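Local coordinates for putative Acyl-CoA binding protein (ACBP) (Oryza sativa Japonica Group, PDB 5H3G) that binds medium- and long-chain acyl-CoA esters with high affinity, binds phosphatidic acid and phosphatidylcholine in vitro, and may take part in phospholipid biosynthesis, at residues I31-G34 and L35-A39; E67-S70 and K71-M75. All coordinates share one frame; numbering follows the deposited sequence.

Interaction 1. Residues I31-G34 and L35-A39; sequences ILYG and LYKQA
Leu35 N bonds back to Ile31 O, opening a run of four consecutive i to i+4 backbone hydrogen bonds that carry Ile31 to Gln38 through two turns of alpha-helix 26-41. The other three run from Tyr36 N to Leu32 O, from Lys37 N to Tyr33 O at 2.9 Å with an essentially straight N-H, and from Gln38 N to Gly34 O. One turn along the same helix, Lys37 reaches back to Tyr33. Its CG stands over one ring face, 19° off the normal through the centroid, in a CH-pi contact. The contact is displaced toward the hydroxyl-bearing end, where Lys37 CG lies 3.6 Å from Tyr33 CZ. A chi1 of 172° swings the Tyr33 ring along the helix toward Lys37; the lysine CG, anti to its own carbonyl carbon, sits over that ring, and the bend at chi2 keeps CD beside it, 3.9 Å from Tyr33 CZ. Lysine suits this place: its methylenes cover the aromatic face and its ammonium remains at the far end of the chain. Residues 33 to 37 probably form part of the acyl-CoA site, as in related proteins. Around the helix, Tyr33 touches Lys59 and Lys37 touches Trp63 of helix 57-64; Leu32 leans on Lys81 and Val82 of helix 71-92 and Leu35 on Asp77 of the same helix, whereas Tyr36 meets Ala14 of helix 4-17.

Interaction 2. Residues E67-S70 and K71-M75; sequences EGKS and KEEAM
Ser70 and Glu73 form a capping box at the start of helix 71-92, each side chain bonded to the other residue's backbone N-H. Ser70 is the N-cap: its OG accepts from Glu73 N at 2.9 Å, with an N-H...O angle of 155°. A chi1 of 67° sets this hydroxyl between its own backbone N and carbonyl carbon, turned to the first turn of the helix. The reciprocal half is made by Glu73, whose chain runs back beside the serine. Its CB lies 3.4 Å from Ser70 OG, and CG comes to 3.3 Å from the same oxygen; beyond CG the chain stays extended, carrying CD past the hydroxyl. OE1 then takes Ser70 N at 3.0 Å, the donor meeting the anti side of the carboxylate and standing 28° out of its plane. Glutamate fits here because it is long enough to span the turn, and its negative charge probably interacts favourably with the helix dipole. With an alanine here in place of Ser70 the hydroxyl is gone, and Glu73 N would probably lose its capping acceptor, with the helix start less well fixed. Ser70 O also takes Ala74 N, the first regular helical bond. Before the cap, Gly68 has a positive phi, where a CB would collide with the preceding carbonyl oxygen, and glycine is therefore favoured. A water donates to both Gly68 O, at 2.9 Å, and Glu73 OE1, at 3.0 Å.

Interaction 1 lies in the middle of helix 26-41 and interaction 2 at the start of helix 71-92, their centres about 9 Å apart. They touch directly: Gln38 NE2 lies 3.2 Å from Lys69 O in a probable hydrogen bond, and Asp43 takes the same amide nitrogen. Just beyond the cap, the small side chain of Ala74 suits the close approach of the helices, its CB 3.5 Å from Ala39 N, and Ala39 CB packs 3.6 Å from Met75 N. Interaction 2 borders the probable ligand site, which Lys59 and Tyr78 probably share: between side chains, Lys69 comes within about 4 Å of Leu35, and Ala74 within about 6 Å of Tyr78.

Interaction 1. Residues I31-G34 and L35-A39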
loop_
_atom_site.group_PDB
_atom_site.type_symbol
_atom_site.label_atom_id
_atom_site.label_comp_id
_atom_site.label_asym_id
_atom_site.label_seq_id
_atom_site.Cartn_x
_atom_site.Cartn_y
_atom_site.Cartn_z
ATOM N N ILE A 31 -0.792 0.398 5.642
ATOM C CA ILE A 31 -1.898 0.344 4.691
ATOM C C ILE A 31 -1.369 0.342 3.263
ATOM O O ILE A 31 -1.806 -0.451 2.420
ATOM C CB ILE A 31 -2.871 1.508 4.941
ATOM C CG1 ILE A 31 -3.668 1.254 6.223
ATOM C CG2 ILE A 31 -3.802 1.701 3.745
ATOM C CD1 ILE A 31 -4.309 2.483 6.788
ATOM N N LEU A 32 -0.402 1.217 2.973
ATOM C CA LEU A 32 0.175 1.255 1.634
ATOM C C LEU A 32 0.907 -0.040 1.317
ATOM O O LEU A 32 0.823 -0.547 0.190
ATOM C CB LEU A 32 1.134 2.444 1.493
ATOM C CG LEU A 32 0.504 3.835 1.575
ATOM C CD1 LEU A 32 1.511 4.901 1.192
ATOM C CD2 LEU A 32 -0.723 3.870 0.674
ATOM N N TYR A 33 1.645 -0.577 2.289
ATOM C CA TYR A 33 2.359 -1.829 2.064
ATOM C C TYR A 33 1.391 -2.925 1.643
ATOM O O TYR A 33 1.605 -3.603 0.633
ATOM C CB TYR A 33 3.146 -2.235 3.322
ATOM C CG TYR A 33 3.761 -3.626 3.224
ATOM C CD1 TYR A 33 5.011 -3.822 2.642
ATOM C CD2 TYR A 33 3.072 -4.748 3.688
ATOM C CE1 TYR A 33 5.562 -5.107 2.536
ATOM C CE2 TYR A 33 3.604 -6.025 3.572
ATOM C CZ TYR A 33 4.846 -6.193 3.009
ATOM O OH TYR A 33 5.361 -7.473 2.922
ATOM N N GLY A 34 0.309 -3.103 2.396
ATOM C CA GLY A 34 -0.591 -4.203 2.086
ATOM C C GLY A 34 -1.193 -4.087 0.701
ATOM O O GLY A 34 -1.275 -5.074 -0.038
ATOM N N LEU A 35 -1.621 -2.880 0.328
ATOM C CA LEU A 35 -2.213 -2.684 -0.987
ATOM C C LEU A 35 -1.173 -2.834 -2.085
ATOM O O LEU A 35 -1.475 -3.350 -3.163
ATOM C CB LEU A 35 -2.881 -1.315 -1.073
ATOM C CG LEU A 35 -4.169 -1.205 -0.270
ATOM C CD1 LEU A 35 -4.565 0.261 -0.177
ATOM C CD2 LEU A 35 -5.205 -2.025 -0.994
ATOM N N TYR A 36 0.064 -2.388 -1.841
ATOM C CA TYR A 36 1.095 -2.545 -2.856
ATOM C C TYR A 36 1.387 -4.016 -3.116
ATOM O O TYR A 36 1.497 -4.443 -4.271
ATOM C CB TYR A 36 2.369 -1.821 -2.427
ATOM C CG TYR A 36 3.416 -1.802 -3.519
ATOM C CD1 TYR A 36 3.400 -0.828 -4.498
ATOM C CD2 TYR A 36 4.400 -2.780 -3.580
ATOM C CE1 TYR A 36 4.365 -0.801 -5.505
ATOM C CE2 TYR A 36 5.353 -2.777 -4.580
ATOM C CZ TYR A 36 5.335 -1.780 -5.548
ATOM O OH TYR A 36 6.288 -1.763 -6.542
ATOM N N LYS A 37 1.545 -4.801 -2.049
ATOM C CA LYS A 37 1.689 -6.247 -2.207
ATOM C C LYS A 37 0.515 -6.833 -2.982
ATOM O O LYS A 37 0.699 -7.572 -3.958
ATOM C CB LYS A 37 1.801 -6.909 -0.840
ATOM C CG LYS A 37 3.044 -6.504 -0.044
ATOM C CD LYS A 37 4.317 -6.838 -0.807
ATOM C CE LYS A 37 4.446 -8.323 -1.140
ATOM N NZ LYS A 37 5.855 -8.626 -1.552
ATOM N N GLN A 38 -0.702 -6.547 -2.531
ATOM C CA GLN A 38 -1.884 -7.115 -3.177
ATOM C C GLN A 38 -1.962 -6.718 -4.645
ATOM O O GLN A 38 -2.275 -7.551 -5.508
ATOM C CB GLN A 38 -3.140 -6.662 -2.438
ATOM C CG GLN A 38 -4.382 -7.393 -2.918
ATOM C CD GLN A 38 -4.375 -8.861 -2.529
ATOM O OE1 GLN A 38 -3.665 -9.284 -1.610
ATOM N NE2 GLN A 38 -5.173 -9.659 -3.237
ATOM N N ALA A 39 -1.650 -5.458 -4.949
ATOM C CA ALA A 39 -1.744 -4.940 -6.313
ATOM C C ALA A 39 -0.755 -5.613 -7.255
ATOM O O ALA A 39 -1.080 -5.882 -8.415
ATOM C CB ALA A 39 -1.506 -3.432 -6.304
#

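Interaction 2. Residues E67-S70 and K71-M75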
loop_
_atom_site.group_PDB
_atom_site.type_symbol
_atom_site.label_atom_id
_atom_site.label_comp_id
_atom_site.label_asym_id
_atom_site.label_seq_id
_atom_site.Cartn_x
_atom_site.Cartn_y
_atom_site.Cartn_z
ATOM N N GLU A 67 -6.763 -9.336 1.178
ATOM C CA GLU A 67 -6.881 -10.554 0.390
ATOM C C GLU A 67 -8.192 -10.571 -0.393
ATOM O O GLU A 67 -9.230 -10.114 0.095
ATOM C CB GLU A 67 -6.805 -11.778 1.301
ATOM C CG GLU A 67 -6.681 -13.087 0.538
ATOM C CD GLU A 67 -6.247 -14.253 1.408
ATOM O OE1 GLU A 67 -6.523 -14.237 2.620
ATOM O OE2 GLU A 67 -5.624 -15.193 0.870
ATOM N N GLY A 68 -8.126 -11.083 -1.624
ATOM C CA GLY A 68 -9.281 -11.186 -2.492
ATOM C C GLY A 68 -9.457 -10.061 -3.493
ATOM O O GLY A 68 -10.353 -10.157 -4.346
ATOM N N LYS A 69 -8.651 -8.999 -3.430
ATOM C CA LYS A 69 -8.842 -7.899 -4.364
ATOM C C LYS A 69 -8.120 -8.193 -5.678
ATOM O O LYS A 69 -6.966 -8.628 -5.679
ATOM C CB LYS A 69 -8.329 -6.583 -3.766
ATOM C CG LYS A 69 -9.007 -6.132 -2.474
ATOM C CD LYS A 69 -8.525 -4.725 -2.108
ATOM C CE LYS A 69 -9.184 -4.190 -0.850
ATOM N NZ LYS A 69 -10.604 -3.793 -1.060
ATOM N N SER A 70 -8.786 -7.925 -6.795
ATOM C CA SER A 70 -8.116 -8.022 -8.082
ATOM C C SER A 70 -6.953 -7.028 -8.179
ATOM O O SER A 70 -6.827 -6.081 -7.393
ATOM C CB SER A 70 -9.095 -7.756 -9.216
ATOM O OG SER A 70 -9.523 -6.405 -9.191
ATOM N N LYS A 71 -6.086 -7.266 -9.168
ATOM C CA LYS A 71 -5.021 -6.317 -9.484
ATOM C C LYS A 71 -5.597 -4.940 -9.755
ATOM O O LYS A 71 -5.060 -3.916 -9.308
ATOM C CB LYS A 71 -4.238 -6.818 -10.704
ATOM C CG LYS A 71 -3.200 -5.847 -11.257
ATOM C CD LYS A 71 -2.486 -6.458 -12.461
ATOM C CE LYS A 71 -1.165 -5.747 -12.718
ATOM N NZ LYS A 71 -0.401 -6.321 -13.865
ATOM N N GLU A 72 -6.705 -4.900 -10.478
ATOM C CA GLU A 72 -7.333 -3.629 -10.772
ATOM C C GLU A 72 -7.842 -2.972 -9.488
ATOM O O GLU A 72 -7.633 -1.774 -9.285
ATOM C CB GLU A 72 -8.440 -3.865 -11.800
ATOM C CG GLU A 72 -9.016 -2.623 -12.468
ATOM C CD GLU A 72 -8.392 -2.205 -13.791
ATOM O OE1 GLU A 72 -7.349 -2.764 -14.175
ATOM O OE2 GLU A 72 -8.958 -1.277 -14.433
ATOM N N GLU A 73 -8.461 -3.755 -8.584
ATOM C CA GLU A 73 -9.013 -3.198 -7.345
ATOM C C GLU A 73 -7.915 -2.684 -6.424
ATOM O O GLU A 73 -8.033 -1.592 -5.855
ATOM C CB GLU A 73 -9.844 -4.242 -6.596
ATOM C CG GLU A 73 -11.240 -4.462 -7.143
ATOM C CD GLU A 73 -11.987 -5.618 -6.468
ATOM O OE1 GLU A 73 -11.341 -6.550 -5.944
ATOM O OE2 GLU A 73 -13.230 -5.603 -6.468
ATOM N N ALA A 74 -6.867 -3.485 -6.215
ATOM C CA ALA A 74 -5.840 -3.110 -5.246
ATOM C C ALA A 74 -4.992 -1.961 -5.761
ATOM O O ALA A 74 -4.613 -1.076 -4.982
ATOM C CB ALA A 74 -4.966 -4.317 -4.904
ATOM N N MET A 75 -4.674 -1.958 -7.061
ATOM C CA MET A 75 -4.044 -0.788 -7.670
ATOM C C MET A 75 -4.896 0.442 -7.445
ATOM O O MET A 75 -4.385 1.515 -7.102
ATOM C CB MET A 75 -3.848 -0.987 -9.176
ATOM C CG MET A 75 -2.630 -1.772 -9.589
ATOM S SD MET A 75 -2.366 -1.747 -11.381
ATOM C CE MET A 75 -0.774 -2.546 -11.419
HETATM O O HOH W 1 -12.793 -9.084 -5.455
#